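Local atomic coordinates of DNA translocase coupling protein (Clostridium perfringens, PDB entry 6O1X), a protein that probably binds DNA and ATP as an FtsK/SpoIIIE-family coupling protein of plasmid conjugation, this chain being the part that holds the nucleotide site. Residues A92-Y97 with K324-F329; H131-G136 with N292-R297; V231-L236 with L274-Q279. All blocks are in the same frame, centred on the assembly; numbering follows the deposited sequence.

Interaction 1: A92-Y97 with K324-F329; sequences AKIPKY and KGRFLF. With AGS (phosphothiophosphoric acid-adenylate ester), chain E.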
# COMPACT_ATOMS: atom_id res chain seq x y z
N ALA A 92 15.72 12.18 7.69
CA ALA A 92 14.56 11.62 6.98
C ALA A 92 13.74 10.86 8.00
O ALA A 92 13.69 9.62 7.99
CB ALA A 92 15.03 10.71 5.86
N LYS A 93 13.13 11.60 8.94
CA LYS A 93 12.34 10.97 9.99
C LYS A 93 10.86 10.71 9.60
O LYS A 93 10.16 11.56 9.03
CB LYS A 93 12.46 11.71 11.35
CG LYS A 93 12.15 13.21 11.32
CD LYS A 93 12.36 13.86 12.70
CE LYS A 93 12.11 15.36 12.67
NZ LYS A 93 12.29 15.99 14.01
N ILE A 94 10.45 9.47 9.87
CA ILE A 94 9.12 8.88 9.78
C ILE A 94 8.98 8.00 11.01
O ILE A 94 9.93 7.29 11.35
CB ILE A 94 8.79 8.13 8.46
CG1 ILE A 94 9.94 7.26 7.94
CG2 ILE A 94 8.33 9.10 7.41
CD1 ILE A 94 9.66 6.60 6.49
N PRO A 95 7.83 8.06 11.72
CA PRO A 95 7.67 7.22 12.93
C PRO A 95 7.81 5.73 12.63
O PRO A 95 7.64 5.32 11.48
CB PRO A 95 6.26 7.55 13.42
CG PRO A 95 5.87 8.80 12.73
CD PRO A 95 6.62 8.86 11.45
N LYS A 96 8.15 4.94 13.66
CA LYS A 96 8.26 3.48 13.54
C LYS A 96 6.94 2.87 14.07
O LYS A 96 6.69 1.67 13.93
CB LYS A 96 9.48 2.94 14.34
CG LYS A 96 10.80 3.65 14.04
CD LYS A 96 11.42 4.26 15.29
CE LYS A 96 10.94 5.67 15.55
NZ LYS A 96 11.45 6.20 16.84
N TYR A 97 6.10 3.73 14.67
CA TYR A 97 4.80 3.38 15.21
C TYR A 97 3.89 4.62 15.17
O TYR A 97 4.24 5.68 15.68
CB TYR A 97 4.91 2.81 16.64
CG TYR A 97 3.58 2.32 17.18
CD1 TYR A 97 2.93 1.23 16.62
CD2 TYR A 97 2.98 2.96 18.27
CE1 TYR A 97 1.70 0.79 17.10
CE2 TYR A 97 1.75 2.52 18.76
CZ TYR A 97 1.11 1.45 18.16
OH TYR A 97 -0.10 1.00 18.64
N LYS A 324 7.64 -2.86 11.20
CA LYS A 324 6.23 -3.22 10.98
C LYS A 324 5.38 -1.96 10.78
O LYS A 324 5.49 -1.01 11.57
CB LYS A 324 5.68 -4.14 12.08
CG LYS A 324 6.29 -5.56 12.05
CD LYS A 324 5.88 -6.41 10.82
CE LYS A 324 6.87 -7.50 10.45
NZ LYS A 324 8.10 -6.96 9.80
N GLY A 325 4.62 -1.96 9.69
CA GLY A 325 3.75 -0.86 9.29
C GLY A 325 4.39 0.05 8.26
O GLY A 325 3.78 1.03 7.85
N ARG A 326 5.66 -0.23 7.87
CA ARG A 326 6.38 0.56 6.88
C ARG A 326 6.09 0.05 5.49
O ARG A 326 6.31 -1.13 5.20
CB ARG A 326 7.88 0.63 7.16
CG ARG A 326 8.57 1.77 6.42
CD ARG A 326 8.19 3.15 6.95
NE ARG A 326 8.55 3.34 8.36
CZ ARG A 326 9.76 3.70 8.78
NH1 ARG A 326 10.75 3.88 7.92
NH2 ARG A 326 10.00 3.84 10.08
N PHE A 327 5.60 0.94 4.64
CA PHE A 327 5.17 0.60 3.30
C PHE A 327 5.65 1.57 2.27
O PHE A 327 6.11 2.67 2.59
CB PHE A 327 3.60 0.56 3.24
CG PHE A 327 2.95 -0.64 3.90
CD1 PHE A 327 2.71 -0.66 5.27
CD2 PHE A 327 2.51 -1.71 3.13
CE1 PHE A 327 2.14 -1.79 5.88
CE2 PHE A 327 1.94 -2.83 3.74
CZ PHE A 327 1.77 -2.87 5.11
N LEU A 328 5.46 1.17 1.00
CA LEU A 328 5.68 2.02 -0.14
C LEU A 328 4.32 2.39 -0.74
O LEU A 328 3.37 1.58 -0.75
CB LEU A 328 6.57 1.33 -1.17
CG LEU A 328 8.07 1.18 -0.83
CD1 LEU A 328 8.80 0.55 -2.01
CD2 LEU A 328 8.73 2.52 -0.56
N PHE A 329 4.23 3.62 -1.24
CA PHE A 329 3.05 4.18 -1.86
C PHE A 329 3.37 4.57 -3.26
O PHE A 329 4.27 5.37 -3.48
CB PHE A 329 2.56 5.43 -1.10
CG PHE A 329 1.39 6.14 -1.75
CD1 PHE A 329 0.09 5.64 -1.63
CD2 PHE A 329 1.59 7.32 -2.48
CE1 PHE A 329 -0.99 6.30 -2.24
CE2 PHE A 329 0.50 7.99 -3.05
CZ PHE A 329 -0.78 7.47 -2.94
PG AGS E . -1.84 -9.63 7.23
S1G AGS E . -1.42 -10.91 8.57
O2G AGS E . -3.14 -9.98 6.39
O3G AGS E . -0.86 -9.29 6.05
PB AGS E . -3.11 -7.65 9.00
O1B AGS E . -4.32 -8.48 9.22
O2B AGS E . -3.39 -6.25 8.54
O3B AGS E . -2.09 -8.24 7.92
PA AGS E . -2.20 -8.09 11.79
O1A AGS E . -2.54 -7.01 12.75
O2A AGS E . -3.04 -9.37 11.80
O3A AGS E . -2.20 -7.53 10.30
O5' AGS E . -0.70 -8.54 12.07
C5' AGS E . 0.40 -7.66 11.77
C4' AGS E . 1.29 -7.44 12.97
O4' AGS E . 2.05 -6.22 12.79
C3' AGS E . 0.64 -7.30 14.35
O3' AGS E . 1.45 -7.84 15.39
C2' AGS E . 0.40 -5.79 14.47
O2' AGS E . 0.50 -5.31 15.81
C1' AGS E . 1.52 -5.19 13.60
N9 AGS E . 1.10 -4.09 12.74
C8 AGS E . 0.27 -4.15 11.65
N7 AGS E . 0.10 -3.00 11.04
C5 AGS E . 0.86 -2.11 11.80
C6 AGS E . 1.06 -0.72 11.72
N6 AGS E . 0.49 0.07 10.80
N1 AGS E . 1.85 -0.14 12.66
C2 AGS E . 2.40 -0.91 13.60
N3 AGS E . 2.28 -2.23 13.78
C4 AGS E . 1.49 -2.78 12.84

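Interaction 2: H131-G136 with N292-R297; sequences HILSAG and NNVPVR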
# COMPACT_ATOMS: atom_id res chain seq x y z
N HIS A 131 -9.29 3.21 -7.21
CA HIS A 131 -9.03 1.85 -6.68
C HIS A 131 -7.67 1.77 -6.07
O HIS A 131 -6.74 2.46 -6.50
CB HIS A 131 -9.20 0.76 -7.78
CG HIS A 131 -10.42 0.94 -8.63
ND1 HIS A 131 -11.70 0.87 -8.08
CD2 HIS A 131 -10.52 1.26 -9.94
CE1 HIS A 131 -12.53 1.15 -9.07
NE2 HIS A 131 -11.87 1.36 -10.21
N ILE A 132 -7.55 0.93 -5.05
CA ILE A 132 -6.35 0.74 -4.25
C ILE A 132 -6.05 -0.73 -4.20
O ILE A 132 -6.97 -1.55 -4.00
CB ILE A 132 -6.56 1.31 -2.80
CG1 ILE A 132 -6.92 2.81 -2.80
CG2 ILE A 132 -5.33 1.02 -1.91
CD1 ILE A 132 -7.57 3.33 -1.53
N LEU A 133 -4.75 -1.05 -4.34
CA LEU A 133 -4.19 -2.38 -4.27
C LEU A 133 -3.19 -2.34 -3.12
O LEU A 133 -2.33 -1.45 -3.07
CB LEU A 133 -3.49 -2.71 -5.60
CG LEU A 133 -3.06 -4.16 -5.95
CD1 LEU A 133 -1.61 -4.41 -5.60
CD2 LEU A 133 -4.03 -5.23 -5.41
N SER A 134 -3.37 -3.23 -2.14
CA SER A 134 -2.51 -3.33 -0.99
C SER A 134 -1.80 -4.70 -0.99
O SER A 134 -2.44 -5.74 -0.86
CB SER A 134 -3.29 -3.07 0.30
OG SER A 134 -2.40 -2.85 1.39
N ALA A 135 -0.49 -4.69 -1.18
CA ALA A 135 0.30 -5.92 -1.23
C ALA A 135 1.21 -6.04 -0.06
O ALA A 135 1.88 -5.08 0.32
CB ALA A 135 1.10 -5.98 -2.52
N GLY A 136 1.23 -7.23 0.49
CA GLY A 136 2.08 -7.54 1.63
C GLY A 136 1.89 -8.96 2.09
O GLY A 136 0.77 -9.48 2.05
N ASN A 292 -3.39 -2.11 -14.87
CA ASN A 292 -3.69 -0.96 -15.70
C ASN A 292 -4.87 -0.13 -15.21
O ASN A 292 -4.96 1.04 -15.58
CB ASN A 292 -3.89 -1.37 -17.17
CG ASN A 292 -2.61 -1.86 -17.83
OD1 ASN A 292 -1.48 -1.52 -17.42
ND2 ASN A 292 -2.76 -2.67 -18.85
N ASN A 293 -5.73 -0.71 -14.35
CA ASN A 293 -6.91 0.01 -13.90
C ASN A 293 -6.97 0.32 -12.40
O ASN A 293 -7.89 1.01 -11.98
CB ASN A 293 -8.16 -0.69 -14.36
CG ASN A 293 -8.33 -0.48 -15.84
OD1 ASN A 293 -8.06 -1.38 -16.65
ND2 ASN A 293 -8.72 0.72 -16.22
N VAL A 294 -6.00 -0.13 -11.62
CA VAL A 294 -6.01 0.26 -10.22
C VAL A 294 -4.74 1.12 -10.01
O VAL A 294 -3.61 0.64 -10.10
CB VAL A 294 -6.30 -0.86 -9.19
CG1 VAL A 294 -6.75 -2.18 -9.82
CG2 VAL A 294 -5.26 -1.01 -8.10
N PRO A 295 -4.96 2.45 -9.98
CA PRO A 295 -3.82 3.38 -9.92
C PRO A 295 -2.99 3.36 -8.65
O PRO A 295 -1.79 3.55 -8.73
CB PRO A 295 -4.50 4.74 -10.10
CG PRO A 295 -5.87 4.56 -9.49
CD PRO A 295 -6.26 3.18 -9.98
N VAL A 296 -3.62 3.14 -7.48
CA VAL A 296 -2.90 3.17 -6.20
C VAL A 296 -2.37 1.80 -5.82
O VAL A 296 -3.08 0.79 -5.87
CB VAL A 296 -3.76 3.83 -5.08
CG1 VAL A 296 -3.10 3.69 -3.70
CG2 VAL A 296 -4.08 5.30 -5.39
N ARG A 297 -1.08 1.78 -5.46
CA ARG A 297 -0.38 0.59 -4.99
C ARG A 297 0.28 0.90 -3.67
O ARG A 297 1.04 1.86 -3.55
CB ARG A 297 0.70 0.10 -5.97
CG ARG A 297 0.33 0.21 -7.42
CD ARG A 297 -0.44 -0.98 -7.96
NE ARG A 297 -0.93 -0.65 -9.29
CZ ARG A 297 -0.15 -0.43 -10.35
NH1 ARG A 297 1.17 -0.59 -10.26
NH2 ARG A 297 -0.68 -0.05 -11.50

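Interaction 3: V231-L236 with L274-Q279; sequences VVIDEL and LCIGVQ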
# COMPACT_ATOMS: atom_id res chain seq x y z
N VAL A 231 -15.91 -1.49 -1.72
CA VAL A 231 -15.76 -2.96 -1.84
C VAL A 231 -14.35 -3.40 -1.40
O VAL A 231 -13.35 -3.08 -2.06
CB VAL A 231 -16.09 -3.48 -3.27
CG1 VAL A 231 -16.28 -5.00 -3.26
CG2 VAL A 231 -17.32 -2.77 -3.83
N VAL A 232 -14.27 -4.14 -0.30
CA VAL A 232 -12.99 -4.58 0.22
C VAL A 232 -12.82 -6.04 -0.11
O VAL A 232 -13.57 -6.87 0.38
CB VAL A 232 -12.79 -4.27 1.74
CG1 VAL A 232 -11.38 -4.64 2.18
CG2 VAL A 232 -13.07 -2.82 2.07
N ILE A 233 -11.86 -6.35 -0.96
CA ILE A 233 -11.53 -7.71 -1.34
C ILE A 233 -10.31 -8.05 -0.52
O ILE A 233 -9.25 -7.47 -0.74
CB ILE A 233 -11.26 -7.83 -2.86
CG1 ILE A 233 -12.51 -7.37 -3.65
CG2 ILE A 233 -10.82 -9.29 -3.24
CD1 ILE A 233 -12.29 -7.01 -5.08
N ASP A 234 -10.48 -8.92 0.47
CA ASP A 234 -9.40 -9.29 1.37
C ASP A 234 -8.25 -9.99 0.66
O ASP A 234 -7.09 -9.70 0.95
CB ASP A 234 -9.93 -10.13 2.55
CG ASP A 234 -8.86 -10.36 3.61
OD1 ASP A 234 -8.44 -9.37 4.25
OD2 ASP A 234 -8.42 -11.54 3.76
N GLU A 235 -8.55 -10.91 -0.27
CA GLU A 235 -7.50 -11.62 -0.99
C GLU A 235 -7.86 -11.82 -2.44
O GLU A 235 -8.74 -12.64 -2.77
CB GLU A 235 -7.10 -12.95 -0.29
CG GLU A 235 -6.01 -13.74 -1.04
CD GLU A 235 -4.75 -13.00 -1.44
OE1 GLU A 235 -4.04 -12.48 -0.54
OE2 GLU A 235 -4.47 -12.92 -2.65
N LEU A 236 -7.14 -11.10 -3.31
CA LEU A 236 -7.36 -11.15 -4.75
C LEU A 236 -7.21 -12.56 -5.33
O LEU A 236 -7.98 -12.92 -6.24
CB LEU A 236 -6.42 -10.16 -5.48
CG LEU A 236 -6.69 -9.94 -6.98
CD1 LEU A 236 -8.18 -9.61 -7.27
CD2 LEU A 236 -5.69 -8.95 -7.60
N LEU A 274 -12.85 -0.02 -5.26
CA LEU A 274 -12.32 -1.35 -4.97
C LEU A 274 -11.04 -1.22 -4.19
O LEU A 274 -10.10 -0.54 -4.63
CB LEU A 274 -12.01 -2.11 -6.28
CG LEU A 274 -13.14 -2.38 -7.30
CD1 LEU A 274 -12.62 -3.20 -8.43
CD2 LEU A 274 -14.28 -3.18 -6.68
N CYS A 275 -10.99 -1.87 -3.03
CA CYS A 275 -9.82 -1.95 -2.18
C CYS A 275 -9.46 -3.39 -2.10
O CYS A 275 -10.16 -4.18 -1.49
CB CYS A 275 -10.07 -1.32 -0.82
SG CYS A 275 -10.36 0.46 -0.91
N ILE A 276 -8.40 -3.75 -2.82
CA ILE A 276 -7.97 -5.13 -2.98
C ILE A 276 -6.72 -5.49 -2.20
O ILE A 276 -5.71 -4.79 -2.31
CB ILE A 276 -7.80 -5.41 -4.49
CG1 ILE A 276 -9.07 -4.98 -5.29
CG2 ILE A 276 -7.49 -6.89 -4.73
CD1 ILE A 276 -8.86 -4.62 -6.81
N GLY A 277 -6.79 -6.59 -1.45
CA GLY A 277 -5.66 -7.14 -0.71
C GLY A 277 -4.97 -8.25 -1.48
O GLY A 277 -5.65 -9.04 -2.15
N VAL A 278 -3.62 -8.29 -1.47
CA VAL A 278 -2.83 -9.38 -2.09
C VAL A 278 -1.71 -9.76 -1.13
O VAL A 278 -0.98 -8.89 -0.65
CB VAL A 278 -2.24 -9.14 -3.52
CG1 VAL A 278 -1.86 -10.47 -4.17
CG2 VAL A 278 -3.18 -8.38 -4.41
N GLN A 279 -1.52 -11.06 -0.90
CA GLN A 279 -0.45 -11.57 -0.04
C GLN A 279 0.77 -11.97 -0.86
O GLN A 279 1.90 -11.62 -0.51
CB GLN A 279 -0.95 -12.74 0.78
CG GLN A 279 -0.17 -12.99 2.06
CD GLN A 279 -1.04 -13.70 3.07
OE1 GLN A 279 -1.57 -13.09 4.03
NE2 GLN A 279 -1.22 -15.00 2.85
O HOH W 1 -1.91 -13.67 -2.74

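Interaction 1: A92-Y97 with K324-F329
An arginine buried in the fold, Arg326, lays its guanidinium against the aliphatic side chain of Ile94, and this one group carries most of the contact between loop 92-97 and the start of strand 326-331. Ile94 comes in over one face of the guanidinium, offset toward the rim, with CG1 3.5 Å above the plane; its CD1 lies 3.3 Å from Arg326 NH1. The two side chains cross at a slant, and the approach depends on chi1 of Ile94 (41°), which wedges CG1 between its own backbone N and carbonyl carbon. Bends at chi2 and chi3 curl the Arg326 chain back, carrying the guanidinium to the loop. There NH2 makes a weak hydrogen bond to Pro95 O, 3.1 Å away, with an N-H...O angle of just 126°. Lys96 meets the guanidinium at its edge, CA in plane and 3.9 Å from Arg326 NH2. The firmer polar partners belong to strand 334-340: Gln337 accepts from NH1 and Gln339 from NE, which together fix the rotation of the group. Gln339 also donates to Lys324 O, tying the turn to the same strand. Beyond the arginine, both segments reach the adenine of the bound ATP analogue. Gly325 CA lies 3.6 Å from AGS C6, and Tyr97 presents CD1 to AGS C2 at 3.7 Å, the adenine carbon sitting at the tyrosine ring edge. Tyr97, Lys324 and Gly325 thus line the adenine end of the nucleotide pocket of this P-loop NTPase, where Ala340 O also bonds the ligand.

Interaction 2: H131-G136 with N292-R297
Ile132-Leu133 and Val296-Arg297 pair as parallel neighbouring strands, with Ile132 level with Val296 and Leu133 with Arg297; Leu133 N donates to Val296 O at 2.9 Å, while Val296 N reaches His131 O only weakly, at 3.3 Å. The short pairing is extended by a CA-H...O contact from Arg297 to Leu133 O. On the face carrying Ile132 and Val296, the two side chains lie side by side and point the same way, CG2 of Ile132 being 3.9 Å from CG1 of Val296. Both of these carbons stand anti to their own backbone nitrogens (chi1 172° for Val296), which brings the branches level. On the face of Leu133 and Arg297, Val294 from the turn before the second strand sends CG2 against Leu133 CB at 3.5 Å; its CB meets His131 CB at 3.6 Å. The His131 ring turns its edge to that turn, with Asn293 O in the ring plane and 3.3 Å from CD2. Its nitrogens bond elsewhere, ND1 to Leu274 N and NE2, weakly, to Ala264 O. Arg297 curls back over its own segment, NE donating to Val294 O at 3.1 Å nearly in the guanidinium plane, and NH2 adding a weaker bond to the same oxygen. One carbonyl thus takes two N-H groups and steadies the turn, while NH1 bonds to Val311 O of helix 305-312. Strand 131-135, which runs into the P-loop at Gly136, lies between strands 296-299 and 272-278; Val296 continues the packing onto Phe329 of strand 326-331, and Leu133 packs against Val311 of helix 305-312.

Interaction 3: V231-L236 with L274-Q279
Leu236, from the turn that follows the first strand, sets its CB into the groove between Ile276 CG2 (3.5 Å) and Val278 CG2 (3.8 Å). Its CG stands opposite the backbone N (chi1 -170°), which lets it and both methyls lean over Ile276 CG2. Further back on this face, Ile233 and Ile276 lie side by side, CD1 against CG1 at 3.8 Å, and Leu274 tucks CD2 beside Val231 CB. On the face of Val232 and Cys275 the side chains meet only loosely, Val232 CG2 and Cys275 CB 4.4 Å apart. Strand segments 231-233 and 274-278 run parallel, 9° apart, joined by short backbone bonds, the straightest from Cys275 N to Val231 O (2.8 Å, 175°). Past the first strand, Gly277 fits closely under the turn, its CA 3.4 Å from Asp234 O. Its own O receives Leu236 N. Glu235 folds at chi2 to bring its carboxylate back across Val278, OE1 accepting weakly from Gln279 N; a water links OE2 to the same nitrogen, and OE2 also caps Ala237 N. A hydrophobic strand running into Asp234-Glu235 is consistent with a Walker B motif, and Asp234 OD1 bonds weakly to Ser143 of the P-loop. Strand 272-278 is flanked on its other side by strand 131-135, strand 229-233 by 159-163; helix 142-155 packs on Val232 and Cys275, helix 185-209 on Val231 and Ile233.

How the interactions relate
All three contacts reach the same mixed sheet. Interactions 2 and 3 are buried in its parallel part and abut directly, because strand 131-135 lies beside strand 272-278: Ser134 N and O probably bond to Ile276 O and Val278 N, and Leu133 packs on Val278. Interaction 1 lies toward the antiparallel side, partly exposed, and touches interaction 2 through the neighbouring strands 326-331 and 296-299. Chemistry follows position: main-chain bonds and branched aliphatics in 231-236 with 274-279, with a glutamate and a water at its end, a shorter pairing braced by an arginine in 131-136 with 292-297, and a loop resting on a guanidinium in interaction 1. Along the chain, interaction 3 nests inside 2, and 2 inside 1.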